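Local coordinates for protein nitrophorin Cim l NP (Cimex lectularius, PDB 2IMQ) that carries nitric oxide on a heme in bed bug saliva and delivers it to the victim during feeding, causing vasodilation, at residues V12-G17 with W241-L246; G48-K53 with I80-G85; K113-I118 with S134-E139. All coordinates share one frame; numbering follows the deposited sequence.

Contact 1: V12-G17 with W241-L246; sequences VSWNSG and WTDRAL. With HEM (protoporphyrin IX containing Fe), chain B.
One carboxylate does most of the joining here: D243 reaches across from one strand and is held through both of its oxygens by S13 and N15 of strand 6-17. S13 OG donates to D243 OD1 over 2.7 Å, meeting it on the anti side and 26° out of the carboxylate plane. N15 N gives D243 OD2 a bond of 2.9 Å, taken by the syn lone pair of that oxygen. The two grips should fix the rotation of this buried carboxylate. The S13 hydroxyl sits between its backbone N and carbonyl carbon (chi1 78°), which directs it at the acid. A water also donates to S13 OG over 2.6 Å, and weakly to R244 O.

The strands run nearly antiparallel, at 153°, but no backbone bond joins them. They belong to the two facing sheets of the beta-sandwich of the DNase I-like fold, and D243 spans the gap.

W14 turns to the other side of its strand, toward the heme. W14 CZ3 lies 3.4 Å from the heme vinyl atom CBB, and W14 NE1 is bonded to H271 O. N15 ND2 is hydrogen-bonded to D171 OD2. R244, whose CB points away from strand 12-17, makes salt bridges with E215 and D199.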
loop_
_atom_site.group_PDB
_atom_site.type_symbol
_atom_site.label_atom_id
_atom_site.label_comp_id
_atom_site.label_asym_id
_atom_site.label_seq_id
_atom_site.Cartn_x
_atom_site.Cartn_y
_atom_site.Cartn_z
ATOM N N VAL A 12 2.981 4.619 -0.685
ATOM C CA VAL A 12 4.038 3.652 -0.599
ATOM C C VAL A 12 3.667 2.560 0.345
ATOM O O VAL A 12 3.126 2.835 1.422
ATOM C CB VAL A 12 5.409 4.326 -0.245
ATOM C CG1 VAL A 12 5.402 4.953 1.140
ATOM C CG2 VAL A 12 6.552 3.362 -0.363
ATOM N N SER A 13 3.962 1.332 -0.032
ATOM C CA SER A 13 3.835 0.295 0.928
ATOM C C SER A 13 5.061 -0.604 0.925
ATOM O O SER A 13 5.796 -0.730 -0.103
ATOM C CB SER A 13 2.594 -0.501 0.728
ATOM O OG SER A 13 2.703 -1.435 -0.320
ATOM N N TRP A 14 5.262 -1.243 2.060
ATOM C CA TRP A 14 6.428 -2.084 2.244
ATOM C C TRP A 14 6.110 -3.152 3.243
ATOM O O TRP A 14 5.742 -2.880 4.386
ATOM C CB TRP A 14 7.549 -1.223 2.758
ATOM C CG TRP A 14 8.897 -1.812 2.733
ATOM C CD1 TRP A 14 9.303 -3.018 2.229
ATOM C CD2 TRP A 14 10.067 -1.118 3.111
ATOM N NE1 TRP A 14 10.670 -3.132 2.371
ATOM C CE2 TRP A 14 11.156 -1.971 2.912
ATOM C CE3 TRP A 14 10.301 0.155 3.636
ATOM C CZ2 TRP A 14 12.450 -1.577 3.197
ATOM C CZ3 TRP A 14 11.569 0.516 3.926
ATOM C CH2 TRP A 14 12.620 -0.323 3.692
ATOM N N ASN A 15 6.284 -4.388 2.835
ATOM C CA ASN A 15 6.296 -5.505 3.774
ATOM C C ASN A 15 7.698 -5.523 4.353
ATOM O O ASN A 15 8.662 -6.112 3.804
ATOM C CB ASN A 15 5.918 -6.808 3.068
ATOM C CG ASN A 15 5.719 -7.921 4.045
ATOM O OD1 ASN A 15 6.273 -7.841 5.118
ATOM N ND2 ASN A 15 4.919 -8.947 3.714
ATOM N N SER A 16 7.812 -4.793 5.438
ATOM C CA SER A 16 9.100 -4.491 6.049
ATOM C C SER A 16 9.469 -5.459 7.173
ATOM O O SER A 16 10.638 -5.509 7.611
ATOM C CB SER A 16 9.045 -3.041 6.556
ATOM O OG SER A 16 7.926 -2.879 7.367
ATOM N N GLY A 17 8.541 -6.280 7.660
ATOM C CA GLY A 17 8.911 -7.313 8.625
ATOM C C GLY A 17 9.300 -6.713 9.955
ATOM O O GLY A 17 8.541 -5.913 10.522
ATOM N N TRP A 241 5.125 -10.351 -6.891
ATOM C CA TRP A 241 4.785 -8.972 -6.591
ATOM C C TRP A 241 3.982 -8.960 -5.306
ATOM O O TRP A 241 2.802 -9.337 -5.291
ATOM C CB TRP A 241 4.040 -8.370 -7.744
ATOM C CG TRP A 241 4.936 -8.123 -8.929
ATOM C CD1 TRP A 241 5.751 -7.066 -9.137
ATOM C CD2 TRP A 241 5.046 -8.952 -10.095
ATOM N NE1 TRP A 241 6.398 -7.217 -10.339
ATOM C CE2 TRP A 241 5.957 -8.350 -10.954
ATOM C CE3 TRP A 241 4.486 -10.175 -10.470
ATOM C CZ2 TRP A 241 6.275 -8.884 -12.177
ATOM C CZ3 TRP A 241 4.815 -10.712 -11.698
ATOM C CH2 TRP A 241 5.718 -10.055 -12.523
ATOM N N THR A 242 4.626 -8.540 -4.248
ATOM C CA THR A 242 4.029 -8.598 -2.916
ATOM C C THR A 242 3.294 -7.312 -2.565
ATOM O O THR A 242 2.056 -7.267 -2.551
ATOM C CB THR A 242 5.050 -9.034 -1.919
ATOM O OG1 THR A 242 6.149 -8.149 -1.972
ATOM C CG2 THR A 242 5.539 -10.395 -2.255
ATOM N N ASP A 243 4.025 -6.228 -2.433
ATOM C CA ASP A 243 3.396 -4.892 -2.229
ATOM C C ASP A 243 2.717 -4.432 -3.510
ATOM O O ASP A 243 3.342 -4.443 -4.573
ATOM C CB ASP A 243 4.453 -3.891 -1.805
ATOM C CG ASP A 243 4.837 -4.109 -0.353
ATOM O OD1 ASP A 243 4.031 -3.657 0.530
ATOM O OD2 ASP A 243 5.858 -4.746 0.026
ATOM N N ARG A 244 1.466 -4.003 -3.416
ATOM C CA ARG A 244 0.673 -3.596 -4.526
ATOM C C ARG A 244 -0.045 -2.326 -4.173
ATOM O O ARG A 244 -0.306 -2.028 -3.015
ATOM C CB ARG A 244 -0.387 -4.671 -4.917
ATOM C CG ARG A 244 0.140 -6.090 -4.956
ATOM C CD ARG A 244 1.128 -6.400 -6.072
ATOM N NE ARG A 244 0.487 -6.660 -7.334
ATOM C CZ ARG A 244 0.137 -7.857 -7.769
ATOM N NH1 ARG A 244 0.394 -8.955 -7.053
ATOM N NH2 ARG A 244 -0.510 -7.957 -8.930
ATOM N N ALA A 245 -0.411 -1.589 -5.216
ATOM C CA ALA A 245 -1.338 -0.445 -5.098
ATOM C C ALA A 245 -2.478 -0.622 -6.046
ATOM O O ALA A 245 -2.272 -0.804 -7.251
ATOM C CB ALA A 245 -0.607 0.870 -5.426
ATOM N N LEU A 246 -3.680 -0.580 -5.504
ATOM C CA LEU A 246 -4.902 -0.689 -6.282
ATOM C C LEU A 246 -5.680 0.602 -6.074
ATOM O O LEU A 246 -5.629 1.245 -5.027
ATOM C CB LEU A 246 -5.779 -1.839 -5.792
ATOM C CG LEU A 246 -5.141 -3.179 -5.755
ATOM C CD1 LEU A 246 -6.152 -4.196 -5.226
ATOM C CD2 LEU A 246 -4.554 -3.583 -7.107
HETATM C CHA HEM B . 4.763 5.408 13.532
HETATM C CHB HEM B . 6.550 4.171 9.198
HETATM C CHC HEM B . 8.712 0.359 11.190
HETATM C CHD HEM B . 6.733 1.337 15.416
HETATM C C1A HEM B . 5.068 5.448 12.202
HETATM C C2A HEM B . 4.674 6.466 11.257
HETATM C C3A HEM B . 5.156 6.078 10.048
HETATM C C4A HEM B . 5.879 4.850 10.211
HETATM C CMA HEM B . 5.018 6.851 8.749
HETATM C CAA HEM B . 3.866 7.753 11.538
HETATM C CBA HEM B . 4.966 8.833 11.729
HETATM C CGA HEM B . 4.364 10.180 12.103
HETATM O O1A HEM B . 4.015 10.364 13.268
HETATM O O2A HEM B . 4.294 11.097 11.247
HETATM C C1B HEM B . 7.296 3.049 9.379
HETATM C C2B HEM B . 8.044 2.377 8.344
HETATM C C3B HEM B . 8.653 1.324 8.879
HETATM C C4B HEM B . 8.318 1.304 10.280
HETATM C CMB HEM B . 7.997 2.949 6.972
HETATM C CAB HEM B . 9.540 0.283 8.215
HETATM C CBB HEM B . 10.157 0.537 7.053
HETATM C C1C HEM B . 8.431 0.267 12.523
HETATM C C2C HEM B . 8.830 -0.780 13.429
HETATM C C3C HEM B . 8.324 -0.454 14.615
HETATM C C4C HEM B . 7.494 0.699 14.466
HETATM C CMC HEM B . 9.823 -1.913 13.146
HETATM C CAC HEM B . 8.499 -1.225 15.916
HETATM C CBC HEM B . 8.106 -2.491 16.046
HETATM C C1D HEM B . 5.989 2.487 15.268
HETATM C C2D HEM B . 5.156 3.042 16.307
HETATM C C3D HEM B . 4.581 4.301 15.745
HETATM C C4D HEM B . 5.079 4.402 14.398
HETATM C CMD HEM B . 4.947 2.488 17.716
HETATM C CAD HEM B . 3.617 5.217 16.518
HETATM C CBD HEM B . 4.448 5.868 17.613
HETATM C CGD HEM B . 3.710 7.027 18.209
HETATM O O1D HEM B . 4.296 7.657 19.149
HETATM O O2D HEM B . 2.565 7.291 17.742
HETATM N NA HEM B . 5.820 4.475 11.553
HETATM N NB HEM B . 7.463 2.356 10.546
HETATM N NC HEM B . 7.599 1.124 13.177
HETATM N ND HEM B . 5.893 3.310 14.152
HETATM FE FE HEM B . 6.812 2.888 12.401
HETATM O O HOH W 1 1.668 -0.243 -2.421
#

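Contact 2: G48-K53 with I80-G85; sequences GFQTDK and ITETMG. With HEM (protoporphyrin IX containing Fe), chain B.
F49 lies between the chain I80-G85 and the heme, and meets both through the rim of its ring. On the heme side F49 CD2 comes within 3.5 Å of heme C2C, which lies near the plane of the phenyl ring. On the protein side F49 CD1 approaches M84 N and CE1 approaches T83 O, while F49 CB is 3.2 Å from T81 O. I80 also belongs to this shell. I80 CD1 touches heme CMD at 3.3 Å and packs against F49 O and Q50 CA. D52 OD2 stands 3.2 Å from the heme vinyl atom CAC.

Backbone bonds set the ring in place. F49 N donates to E82 O over 3.2 Å. Q50 N adds only a weak bond to T81 O.

These contacts form one wall of the heme pocket. The wall is built from the loop after strand 39-46 and the turn between the antiparallel strands 73-80 and 84-91. C60, the proximal iron ligand, lies on helix 57-70, which follows the loop.

Further out, E82 folds back over the loop. The E82 chain bends at chi2 (-69°) and brings E82 OE2 to T51 N, 2.8 Å away. That bond is almost straight, at 177°, and meets the oxygen nearly along its C-O axis. T51 OG1 adds a weak bond to E82 OE2. Within the loop, D52 N donates to G48 O. The carboxylate of D52 accepts from the backbone N atoms of Q56 and G57.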
loop_
_atom_site.group_PDB
_atom_site.type_symbol
_atom_site.label_atom_id
_atom_site.label_comp_id
_atom_site.label_asym_id
_atom_site.label_seq_id
_atom_site.Cartn_x
_atom_site.Cartn_y
_atom_site.Cartn_z
ATOM N N GLY A 48 5.307 -6.769 15.451
ATOM C CA GLY A 48 5.624 -6.141 16.739
ATOM C C GLY A 48 5.471 -4.631 16.783
ATOM O O GLY A 48 5.999 -3.977 17.682
ATOM N N PHE A 49 4.741 -4.029 15.848
ATOM C CA PHE A 49 4.635 -2.574 15.840
ATOM C C PHE A 49 4.063 -1.964 17.121
ATOM O O PHE A 49 4.611 -0.997 17.608
ATOM C CB PHE A 49 3.762 -2.086 14.687
ATOM C CG PHE A 49 4.299 -2.438 13.319
ATOM C CD1 PHE A 49 3.458 -2.942 12.360
ATOM C CD2 PHE A 49 5.619 -2.219 13.003
ATOM C CE1 PHE A 49 3.934 -3.267 11.116
ATOM C CE2 PHE A 49 6.094 -2.493 11.701
ATOM C CZ PHE A 49 5.235 -3.031 10.788
ATOM N N GLN A 50 2.937 -2.506 17.583
ATOM C CA GLN A 50 2.179 -1.961 18.712
ATOM C C GLN A 50 2.960 -2.159 19.996
ATOM O O GLN A 50 3.212 -1.193 20.731
ATOM C CB GLN A 50 0.818 -2.654 18.774
ATOM C CG GLN A 50 -0.203 -2.060 19.724
ATOM C CD GLN A 50 -1.626 -2.436 19.330
ATOM O OE1 GLN A 50 -2.568 -1.723 19.658
ATOM N NE2 GLN A 50 -1.782 -3.556 18.623
ATOM N N THR A 51 3.353 -3.391 20.275
ATOM C CA THR A 51 4.210 -3.672 21.435
ATOM C C THR A 51 5.419 -2.746 21.398
ATOM O O THR A 51 5.747 -2.064 22.398
ATOM C CB THR A 51 4.646 -5.144 21.419
ATOM O OG1 THR A 51 3.523 -5.980 21.745
ATOM C CG2 THR A 51 5.656 -5.453 22.534
ATOM N N ASP A 52 6.049 -2.697 20.223
ATOM C CA ASP A 52 7.235 -1.885 19.960
ATOM C C ASP A 52 8.394 -2.173 20.923
ATOM O O ASP A 52 8.988 -1.254 21.488
ATOM C CB ASP A 52 6.898 -0.387 19.928
ATOM C CG ASP A 52 8.050 0.458 19.402
ATOM O OD1 ASP A 52 8.012 1.704 19.528
ATOM O OD2 ASP A 52 9.056 -0.034 18.847
ATOM N N LYS A 53 8.750 -3.447 21.057
ATOM C CA LYS A 53 9.924 -3.830 21.851
ATOM C C LYS A 53 11.225 -3.158 21.409
ATOM O O LYS A 53 12.019 -2.761 22.262
ATOM C CB LYS A 53 10.126 -5.355 21.877
ATOM C CG LYS A 53 9.876 -5.976 23.256
ATOM C CD LYS A 53 10.723 -7.211 23.466
ATOM C CE LYS A 53 10.640 -7.712 24.906
ATOM N NZ LYS A 53 11.886 -8.441 25.287
ATOM N N ILE A 80 -1.600 1.871 14.048
ATOM C CA ILE A 80 -0.831 0.645 14.092
ATOM C C ILE A 80 -1.534 -0.481 14.828
ATOM O O ILE A 80 -2.268 -0.282 15.829
ATOM C CB ILE A 80 0.594 0.859 14.660
ATOM C CG1 ILE A 80 0.535 1.323 16.113
ATOM C CG2 ILE A 80 1.385 1.814 13.774
ATOM C CD1 ILE A 80 1.916 1.475 16.775
ATOM N N THR A 81 -1.295 -1.671 14.321
ATOM C CA THR A 81 -1.658 -2.921 14.990
ATOM C C THR A 81 -0.381 -3.709 15.214
ATOM O O THR A 81 0.725 -3.195 15.013
ATOM C CB THR A 81 -2.684 -3.729 14.192
ATOM O OG1 THR A 81 -2.079 -4.206 12.983
ATOM C CG2 THR A 81 -3.857 -2.895 13.758
ATOM N N GLU A 82 -0.477 -4.954 15.624
ATOM C CA GLU A 82 0.746 -5.703 15.753
ATOM C C GLU A 82 1.469 -5.938 14.410
ATOM O O GLU A 82 2.694 -6.019 14.412
ATOM C CB GLU A 82 0.505 -7.020 16.485
ATOM C CG GLU A 82 0.740 -6.908 17.986
ATOM C CD GLU A 82 2.207 -6.701 18.292
ATOM O OE1 GLU A 82 3.001 -7.655 18.100
ATOM O OE2 GLU A 82 2.577 -5.585 18.685
ATOM N N THR A 83 0.714 -6.015 13.309
ATOM C CA THR A 83 1.279 -6.412 12.039
ATOM C C THR A 83 1.127 -5.396 10.950
ATOM O O THR A 83 1.667 -5.615 9.868
ATOM C CB THR A 83 0.664 -7.722 11.530
ATOM O OG1 THR A 83 -0.737 -7.519 11.299
ATOM C CG2 THR A 83 0.839 -8.837 12.557
ATOM N N MET A 84 0.390 -4.321 11.183
ATOM C CA MET A 84 0.114 -3.326 10.130
ATOM C C MET A 84 0.315 -1.900 10.662
ATOM O O MET A 84 0.087 -1.619 11.821
ATOM C CB MET A 84 -1.303 -3.390 9.601
ATOM C CG MET A 84 -1.701 -4.693 8.884
ATOM S SD MET A 84 -3.380 -4.716 8.435
ATOM C CE MET A 84 -4.031 -5.198 9.996
ATOM N N GLY A 85 0.672 -0.999 9.770
ATOM C CA GLY A 85 0.735 0.421 10.058
ATOM C C GLY A 85 0.212 1.169 8.827
ATOM O O GLY A 85 0.562 0.834 7.679
HETATM C CHA HEM B . 4.763 5.408 13.532
HETATM C CHB HEM B . 6.550 4.171 9.198
HETATM C CHC HEM B . 8.712 0.359 11.190
HETATM C CHD HEM B . 6.733 1.337 15.416
HETATM C C1A HEM B . 5.068 5.448 12.202
HETATM C C2A HEM B . 4.674 6.466 11.257
HETATM C C3A HEM B . 5.156 6.078 10.048
HETATM C C4A HEM B . 5.879 4.850 10.211
HETATM C CMA HEM B . 5.018 6.851 8.749
HETATM C CAA HEM B . 3.866 7.753 11.538
HETATM C CBA HEM B . 4.966 8.833 11.729
HETATM C CGA HEM B . 4.364 10.180 12.103
HETATM O O1A HEM B . 4.015 10.364 13.268
HETATM O O2A HEM B . 4.294 11.097 11.247
HETATM C C1B HEM B . 7.296 3.049 9.379
HETATM C C2B HEM B . 8.044 2.377 8.344
HETATM C C3B HEM B . 8.653 1.324 8.879
HETATM C C4B HEM B . 8.318 1.304 10.280
HETATM C CMB HEM B . 7.997 2.949 6.972
HETATM C CAB HEM B . 9.540 0.283 8.215
HETATM C CBB HEM B . 10.157 0.537 7.053
HETATM C C1C HEM B . 8.431 0.267 12.523
HETATM C C2C HEM B . 8.830 -0.780 13.429
HETATM C C3C HEM B . 8.324 -0.454 14.615
HETATM C C4C HEM B . 7.494 0.699 14.466
HETATM C CMC HEM B . 9.823 -1.913 13.146
HETATM C CAC HEM B . 8.499 -1.225 15.916
HETATM C CBC HEM B . 8.106 -2.491 16.046
HETATM C C1D HEM B . 5.989 2.487 15.268
HETATM C C2D HEM B . 5.156 3.042 16.307
HETATM C C3D HEM B . 4.581 4.301 15.745
HETATM C C4D HEM B . 5.079 4.402 14.398
HETATM C CMD HEM B . 4.947 2.488 17.716
HETATM C CAD HEM B . 3.617 5.217 16.518
HETATM C CBD HEM B . 4.448 5.868 17.613
HETATM C CGD HEM B . 3.710 7.027 18.209
HETATM O O1D HEM B . 4.296 7.657 19.149
HETATM O O2D HEM B . 2.565 7.291 17.742
HETATM N NA HEM B . 5.820 4.475 11.553
HETATM N NB HEM B . 7.463 2.356 10.546
HETATM N NC HEM B . 7.599 1.124 13.177
HETATM N ND HEM B . 5.893 3.310 14.152
HETATM FE FE HEM B . 6.812 2.888 12.401
#

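Contact 3: K113-I118 with S134-E139; sequences KKSGGI and SRMSDE
S115 OG is held by two groups. R135 NH1 donates to it over 2.9 Å, and D140 is its second partner. The serine oxygen lies in the guanidinium plane of R135, at the edge, though the N-H...O angle is only 137°. The carbonyl of K114 takes a different place: K114 O sits over one face of the same guanidinium, 3.3 Å from R135 NE, and is not hydrogen-bonded to it. K114 O is hydrogen-bonded to T83 OG1.

R135 leaves the strand with CG anti to its backbone N (chi1 -178°) and then bends at chi2, which swings the guanidinium back toward K114 and S115. The K114 side chain runs alongside it in the same direction. K114 NZ and R135 NH2 are 4.1 Å apart, a like-charge approach that probably costs some energy. M136, whose CB points away from K113-I118, still brings M136 SD to 3.9 Å from S115 CB.

G116 and R135 exchange two backbone bonds, each of 2.9 Å, as an antiparallel hydrogen-bonded pair. G117 and S134 follow as a non-hydrogen-bonded pair, with CA atoms only 3.9 Å apart. This is the open end of the beta hairpin 116-124/127-135, within one sheet of the beta-sandwich.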
loop_
_atom_site.group_PDB
_atom_site.type_symbol
_atom_site.label_atom_id
_atom_site.label_comp_id
_atom_site.label_asym_id
_atom_site.label_seq_id
_atom_site.Cartn_x
_atom_site.Cartn_y
_atom_site.Cartn_z
ATOM N N LYS A 113 -5.651 -10.929 16.443
ATOM C CA LYS A 113 -5.665 -9.616 15.800
ATOM C C LYS A 113 -4.433 -9.384 14.914
ATOM O O LYS A 113 -3.982 -8.254 14.817
ATOM C CB LYS A 113 -5.728 -8.438 16.799
ATOM C CG LYS A 113 -6.814 -8.433 17.896
ATOM C CD LYS A 113 -6.509 -7.381 19.009
ATOM C CE LYS A 113 -5.105 -7.564 19.649
ATOM N NZ LYS A 113 -4.652 -8.984 19.727
ATOM N N LYS A 114 -3.932 -10.445 14.267
ATOM C CA LYS A 114 -2.768 -10.339 13.358
ATOM C C LYS A 114 -3.133 -10.095 11.914
ATOM O O LYS A 114 -2.285 -9.647 11.152
ATOM C CB LYS A 114 -1.909 -11.578 13.424
ATOM C CG LYS A 114 -1.197 -11.746 14.772
ATOM C CD LYS A 114 0.275 -12.049 14.541
ATOM C CE LYS A 114 0.532 -13.461 14.067
ATOM N NZ LYS A 114 1.987 -13.709 13.827
ATOM N N SER A 115 -4.348 -10.403 11.520
ATOM C CA SER A 115 -4.816 -10.233 10.142
ATOM C C SER A 115 -6.072 -9.364 10.093
ATOM O O SER A 115 -6.835 -9.286 11.079
ATOM C CB SER A 115 -5.099 -11.596 9.520
ATOM O OG SER A 115 -3.900 -12.351 9.389
ATOM N N GLY A 116 -6.262 -8.672 8.988
ATOM C CA GLY A 116 -7.395 -7.812 8.778
ATOM C C GLY A 116 -6.940 -6.623 7.978
ATOM O O GLY A 116 -6.248 -6.803 6.984
ATOM N N GLY A 117 -7.330 -5.435 8.409
ATOM C CA GLY A 117 -6.913 -4.267 7.754
ATOM C C GLY A 117 -7.326 -3.013 8.471
ATOM O O GLY A 117 -7.939 -3.040 9.568
ATOM N N ILE A 118 -6.978 -1.908 7.847
ATOM C CA ILE A 118 -7.215 -0.515 8.347
ATOM C C ILE A 118 -7.752 0.283 7.208
ATOM O O ILE A 118 -7.225 0.200 6.082
ATOM C CB ILE A 118 -5.921 0.109 8.819
ATOM C CG1 ILE A 118 -5.204 -0.758 9.878
ATOM C CG2 ILE A 118 -6.160 1.554 9.415
ATOM C CD1 ILE A 118 -3.819 -0.366 10.149
ATOM N N SER A 134 -4.120 -3.967 4.298
ATOM C CA SER A 134 -4.605 -5.221 4.802
ATOM C C SER A 134 -3.473 -6.206 4.894
ATOM O O SER A 134 -2.407 -6.036 4.284
ATOM C CB SER A 134 -5.720 -5.727 3.926
ATOM O OG SER A 134 -5.249 -5.940 2.587
ATOM N N ARG A 135 -3.736 -7.268 5.628
ATOM C CA ARG A 135 -2.700 -8.280 5.913
ATOM C C ARG A 135 -3.400 -9.593 6.180
ATOM O O ARG A 135 -4.338 -9.651 6.987
ATOM C CB ARG A 135 -1.886 -7.872 7.146
ATOM C CG ARG A 135 -0.763 -8.754 7.562
ATOM C CD ARG A 135 -1.121 -10.016 8.238
ATOM N NE ARG A 135 0.042 -10.493 8.961
ATOM C CZ ARG A 135 0.074 -11.636 9.602
ATOM N NH1 ARG A 135 -1.020 -12.360 9.656
ATOM N NH2 ARG A 135 1.183 -12.027 10.218
ATOM N N MET A 136 -2.998 -10.631 5.482
ATOM C CA MET A 136 -3.558 -11.965 5.693
ATOM C C MET A 136 -2.406 -12.963 5.672
ATOM O O MET A 136 -1.424 -12.799 4.939
ATOM C CB MET A 136 -4.531 -12.312 4.613
ATOM C CG MET A 136 -5.353 -13.541 4.859
ATOM S SD MET A 136 -6.362 -13.397 6.312
ATOM C CE MET A 136 -7.544 -12.148 5.795
ATOM N N SER A 137 -2.569 -14.045 6.441
ATOM C CA SER A 137 -1.621 -15.172 6.466
ATOM C C SER A 137 -2.041 -16.254 5.486
ATOM O O SER A 137 -3.221 -16.407 5.243
ATOM C CB SER A 137 -1.564 -15.771 7.897
ATOM O OG SER A 137 -2.762 -16.387 8.257
ATOM N N ASP A 138 -1.125 -17.034 4.981
ATOM C CA ASP A 138 -1.455 -18.144 4.140
ATOM C C ASP A 138 -2.361 -19.128 4.815
ATOM O O ASP A 138 -3.151 -19.762 4.165
ATOM C CB ASP A 138 -0.164 -18.873 3.767
ATOM C CG ASP A 138 0.495 -18.303 2.568
ATOM O OD1 ASP A 138 -0.004 -17.339 1.998
ATOM O OD2 ASP A 138 1.475 -18.837 2.038
ATOM N N GLU A 139 -2.245 -19.281 6.121
ATOM C CA GLU A 139 -2.845 -20.450 6.828
ATOM C C GLU A 139 -4.255 -20.141 7.385
ATOM O O GLU A 139 -4.997 -21.041 7.701
ATOM C CB GLU A 139 -1.800 -21.013 7.851
ATOM C CG GLU A 139 -0.508 -21.615 7.226
ATOM C CD GLU A 139 0.614 -22.180 8.163
ATOM O OE1 GLU A 139 1.757 -22.615 7.700
ATOM O OE2 GLU A 139 0.386 -22.218 9.392
#

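From the N terminus, strand 6-17 supplies the first half of contact 1, whose partner comes 224 residues later. Contact 1 therefore closes a very long loop that encloses the other two. Contact 2 closes first, joining the loop after strand 39-46 to the turn before strand 84-91. Contact 3 then opens and closes across one hairpin. Contacts 2 and 3 follow in series and do not cross. They also touch, through T83 and M84 of contact 2. Contacts 1 and 2 both reach the heme. Contact 1 and the touch between contacts 2 and 3 bridge the two sheets of the sandwich.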